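Local coordinates for methyltransferase domain-containing protein (Deinococcus radiodurans, PDB 3M33), which is of unknown function but carries a methyltransferase-type domain and may act as a methyltransferase, at residues Thr50-Ala55 with Leu114-Arg119. Residues are numbered along the deposited sequence; the frame is centred on the assembly and turned at random.
Sequences TRVLEA and LIVSRR. With SO4 (sulfate ion), chain J; SO4 (sulfate ion), chain F.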
ATOM      1  N   THR A  50      13.250  14.575  -6.888  1.00 40.12           N
ATOM      2  CA  THR A  50      13.008  13.583  -5.824  1.00 39.14           C
ATOM      3  C   THR A  50      13.459  12.166  -6.176  1.00 34.28           C
ATOM      4  O   THR A  50      13.066  11.632  -7.211  1.00 39.80           O
ATOM      5  CB  THR A  50      11.514  13.505  -5.475  1.00 36.51           C
ATOM      6  OG1 THR A  50      11.033  14.814  -5.137  1.00 37.03           O
ATOM      7  CG2 THR A  50      11.290  12.554  -4.319  1.00 36.90           C
ATOM      8  N   ARG A  51      14.267  11.563  -5.305  1.00 35.11           N
ATOM      9  CA  ARG A  51      14.623  10.149  -5.402  1.00 38.29           C
ATOM     10  C   ARG A  51      13.684   9.321  -4.532  1.00 36.27           C
ATOM     11  O   ARG A  51      13.654   9.477  -3.308  1.00 37.79           O
ATOM     12  CB  ARG A  51      16.061   9.904  -4.931  1.00 37.63           C
ATOM     13  CG  ARG A  51      17.039  11.023  -5.264  1.00 56.93           C
ATOM     14  CD  ARG A  51      17.631  10.880  -6.633  1.00 69.00           C
ATOM     15  NE  ARG A  51      18.673   9.858  -6.700  1.00 83.46           N
ATOM     16  CZ  ARG A  51      19.353   9.567  -7.809  1.00 89.92           C
ATOM     17  NH1 ARG A  51      19.099  10.228  -8.937  1.00 82.54           N
ATOM     18  NH2 ARG A  51      20.285   8.622  -7.794  1.00 94.86           N
ATOM     19  N   VAL A  52      12.941   8.423  -5.163  1.00 34.19           N
ATOM     20  CA  VAL A  52      11.908   7.674  -4.472  1.00 32.56           C
ATOM     21  C   VAL A  52      12.290   6.208  -4.301  1.00 32.02           C
ATOM     22  O   VAL A  52      12.865   5.596  -5.199  1.00 36.43           O
ATOM     23  CB  VAL A  52      10.574   7.760  -5.221  1.00 33.65           C
ATOM     24  CG1 VAL A  52       9.468   7.047  -4.428  1.00 31.37           C
ATOM     25  CG2 VAL A  52      10.203   9.213  -5.464  1.00 32.03           C
ATOM     26  N   LEU A  53      11.985   5.665  -3.128  1.00 31.97           N
ATOM     27  CA  LEU A  53      12.008   4.230  -2.900  1.00 33.65           C
ATOM     28  C   LEU A  53      10.604   3.765  -2.531  1.00 35.08           C
ATOM     29  O   LEU A  53      10.009   4.257  -1.560  1.00 34.83           O
ATOM     30  CB  LEU A  53      12.976   3.869  -1.784  1.00 35.33           C
ATOM     31  CG  LEU A  53      13.005   2.370  -1.472  1.00 35.04           C
ATOM     32  CD1 LEU A  53      13.677   1.603  -2.621  1.00 34.88           C
ATOM     33  CD2 LEU A  53      13.755   2.126  -0.186  1.00 41.88           C
ATOM     34  N   GLU A  54      10.068   2.829  -3.311  1.00 32.65           N
ATOM     35  CA  GLU A  54       8.750   2.273  -3.031  1.00 32.13           C
ATOM     36  C   GLU A  54       8.864   0.846  -2.533  1.00 37.43           C
ATOM     37  O   GLU A  54       9.383  -0.019  -3.234  1.00 33.69           O
ATOM     38  CB  GLU A  54       7.864   2.299  -4.278  1.00 28.69           C
ATOM     39  CG  GLU A  54       6.435   1.867  -3.988  1.00 30.33           C
ATOM     40  CD  GLU A  54       5.655   1.432  -5.224  1.00 34.83           C
ATOM     41  OE1 GLU A  54       6.170   1.537  -6.361  1.00 38.36           O
ATOM     42  OE2 GLU A  54       4.513   0.969  -5.044  1.00 40.39           O
ATOM     43  N   ALA A  55       8.382   0.603  -1.322  1.00 31.59           N
ATOM     44  CA  ALA A  55       8.364  -0.746  -0.764  1.00 33.71           C
ATOM     45  C   ALA A  55       7.105  -1.497  -1.193  1.00 32.15           C
ATOM     46  O   ALA A  55       5.980  -0.993  -1.059  1.00 34.75           O
ATOM     47  CB  ALA A  55       8.454  -0.692   0.769  1.00 36.30           C
ATOM     48  N   LEU A 114      12.248  10.264  -0.573  1.00 37.92           N
ATOM     49  CA  LEU A 114      10.918   9.756  -0.239  1.00 41.33           C
ATOM     50  C   LEU A 114      10.917   8.228  -0.179  1.00 41.79           C
ATOM     51  O   LEU A 114      11.414   7.561  -1.092  1.00 35.67           O
ATOM     52  CB  LEU A 114       9.873  10.254  -1.254  1.00 35.30           C
ATOM     53  CG  LEU A 114       8.432   9.773  -1.079  1.00 35.96           C
ATOM     54  CD1 LEU A 114       7.844  10.358   0.198  1.00 36.28           C
ATOM     55  CD2 LEU A 114       7.586  10.182  -2.289  1.00 34.45           C
ATOM     56  N   ILE A 115      10.359   7.679   0.896  1.00 36.64           N
ATOM     57  CA  ILE A 115      10.138   6.247   0.984  1.00 31.58           C
ATOM     58  C   ILE A 115       8.643   6.077   1.098  1.00 34.02           C
ATOM     59  O   ILE A 115       8.015   6.628   1.988  1.00 36.99           O
ATOM     60  CB  ILE A 115      10.846   5.613   2.196  1.00 31.24           C
ATOM     61  CG1 ILE A 115      12.370   5.714   2.054  1.00 32.39           C
ATOM     62  CG2 ILE A 115      10.445   4.170   2.349  1.00 27.16           C
ATOM     63  CD1 ILE A 115      12.910   7.099   2.343  1.00 37.15           C
ATOM     64  N   VAL A 116       8.054   5.337   0.176  1.00 33.82           N
ATOM     65  CA  VAL A 116       6.613   5.268   0.122  1.00 29.25           C
ATOM     66  C   VAL A 116       6.119   3.818   0.153  1.00 35.47           C
ATOM     67  O   VAL A 116       6.786   2.903  -0.350  1.00 33.17           O
ATOM     68  CB  VAL A 116       6.084   6.004  -1.116  1.00 34.31           C
ATOM     69  CG1 VAL A 116       6.551   5.320  -2.369  1.00 34.75           C
ATOM     70  CG2 VAL A 116       4.574   6.048  -1.088  1.00 40.79           C
ATOM     71  N   SER A 117       4.962   3.596   0.771  1.00 35.40           N
ATOM     72  CA  SER A 117       4.388   2.254   0.802  1.00 32.43           C
ATOM     73  C   SER A 117       2.877   2.308   0.830  1.00 39.24           C
ATOM     74  O   SER A 117       2.291   2.794   1.802  1.00 31.07           O
ATOM     75  CB  SER A 117       4.890   1.498   2.033  1.00 35.05           C
ATOM     76  OG  SER A 117       4.251   0.242   2.145  1.00 42.86           O
ATOM     77  N   ARG A 118       2.245   1.808  -0.228  1.00 34.58           N
ATOM     78  CA  ARG A 118       0.793   1.749  -0.255  1.00 32.72           C
ATOM     79  C   ARG A 118       0.360   0.373   0.228  1.00 35.01           C
ATOM     80  O   ARG A 118       0.382  -0.587  -0.532  1.00 33.97           O
ATOM     81  CB  ARG A 118       0.243   2.025  -1.664  1.00 31.06           C
ATOM     82  CG  ARG A 118      -1.300   2.030  -1.719  1.00 26.42           C
ATOM     83  CD  ARG A 118      -1.874   1.966  -3.155  1.00 30.44           C
ATOM     84  NE  ARG A 118      -1.462   3.097  -3.993  1.00 27.78           N
ATOM     85  CZ  ARG A 118      -2.118   4.255  -4.090  1.00 37.01           C
ATOM     86  NH1 ARG A 118      -3.235   4.480  -3.383  1.00 31.15           N
ATOM     87  NH2 ARG A 118      -1.657   5.204  -4.898  1.00 36.40           N
ATOM     88  N   ARG A 119       0.013   0.268   1.508  1.00 33.16           N
ATOM     89  CA  ARG A 119      -0.435  -1.006   2.082  1.00 33.13           C
ATOM     90  C   ARG A 119       0.640  -2.086   1.966  1.00 35.40           C
ATOM     91  O   ARG A 119       0.348  -3.285   1.896  1.00 38.52           O
ATOM     92  CB  ARG A 119      -1.748  -1.447   1.425  1.00 35.03           C
ATOM     93  CG  ARG A 119      -2.875  -0.394   1.617  1.00 38.87           C
ATOM     94  CD  ARG A 119      -4.012  -0.509   0.584  1.00 41.37           C
ATOM     95  NE  ARG A 119      -4.770  -1.747   0.706  1.00 37.24           N
ATOM     96  CZ  ARG A 119      -6.014  -1.934   0.257  1.00 48.72           C
ATOM     97  NH1 ARG A 119      -6.684  -0.949  -0.356  1.00 43.82           N
ATOM     98  NH2 ARG A 119      -6.598  -3.120   0.430  1.00 40.81           N
TER
HETATM   99  S   SO4 J 231      15.929  13.736  -2.824  0.70 67.96           S
HETATM  100  O1  SO4 J 231      14.834  14.684  -2.574  0.70 73.54           O
HETATM  101  O2  SO4 J 231      16.895  14.320  -3.760  0.70 80.49           O
HETATM  102  O3  SO4 J 231      16.616  13.427  -1.567  0.70 70.75           O
HETATM  103  O4  SO4 J 231      15.377  12.539  -3.419  0.70 45.13           O
HETATM  104  S   SO4 F 227      -3.922  -5.340   2.007  0.70 73.17           S
HETATM  105  O1  SO4 F 227      -4.630  -4.136   1.615  0.70 66.35           O
HETATM  106  O2  SO4 F 227      -4.177  -6.389   1.015  0.70 77.15           O
HETATM  107  O3  SO4 F 227      -2.491  -5.051   2.089  0.70 75.80           O
HETATM  108  O4  SO4 F 227      -4.379  -5.792   3.318  0.70 73.84           O
HETATM  109  O   HOH W   1       3.653   0.186  -2.247  1.00 34.79           O
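The guanidinium group of Arg119 meets a sulfate, probably from the crystallisation liquor, at its edge, the sulfur lying in the plane of the group, while along the carboxylate of Glu54 one oxygen, OE2, lies in hydrogen-bonding range of a water and the other, OE1, accepts a hydrogen bond from Trp73 NE1. The strands leading to these groups are a clear example of how parallel strands pair at the centre of a Rossmann-like sheet of the kind seen in class I methyltransferases: strand 51-55 lies between strands 72-77 and 112-118. Leu53 bonds to the residues flanking Ile115, as parallel pairing requires, its N to Leu114 O at 2.8 Å (N-H...O 172°) and its O to Val116 N, also at 2.8 Å; Leu114 N to Arg51 O and Ala55 N to Val116 O extend the series.

Side chains sort by face. On one, Val116 holds CG1 between its backbone N and carbonyl carbon (chi1 64°), a rotation that brings this methyl within 3.8 Å of Glu54 CB and 4.0 Å of Val52 CG1; Phe38 of helix 36-45 packs on Val116. On the other, Leu53 CB lies 4.3 Å from Ile115 CG1.

Where the strands end, the water accepts from Arg118 N and lies within hydrogen-bonding distance of Ala55 O and Glu54 OE2, linking the two strands. The Glu54 side chain also touches a Gly58/Gly60/Ala63 segment whose pattern is consistent with the glycine-rich nucleotide-binding turn of this fold, though unconfirmed here. Replacing Arg119 with an alanine would probably leave the sulfate without its two-pronged grip and Glu35 without one of its arginine partners. That grip converges on a single oxygen: sulfate O1 lies 2.6 Å from Arg119 NE and 2.5 Å from Arg119 NH2.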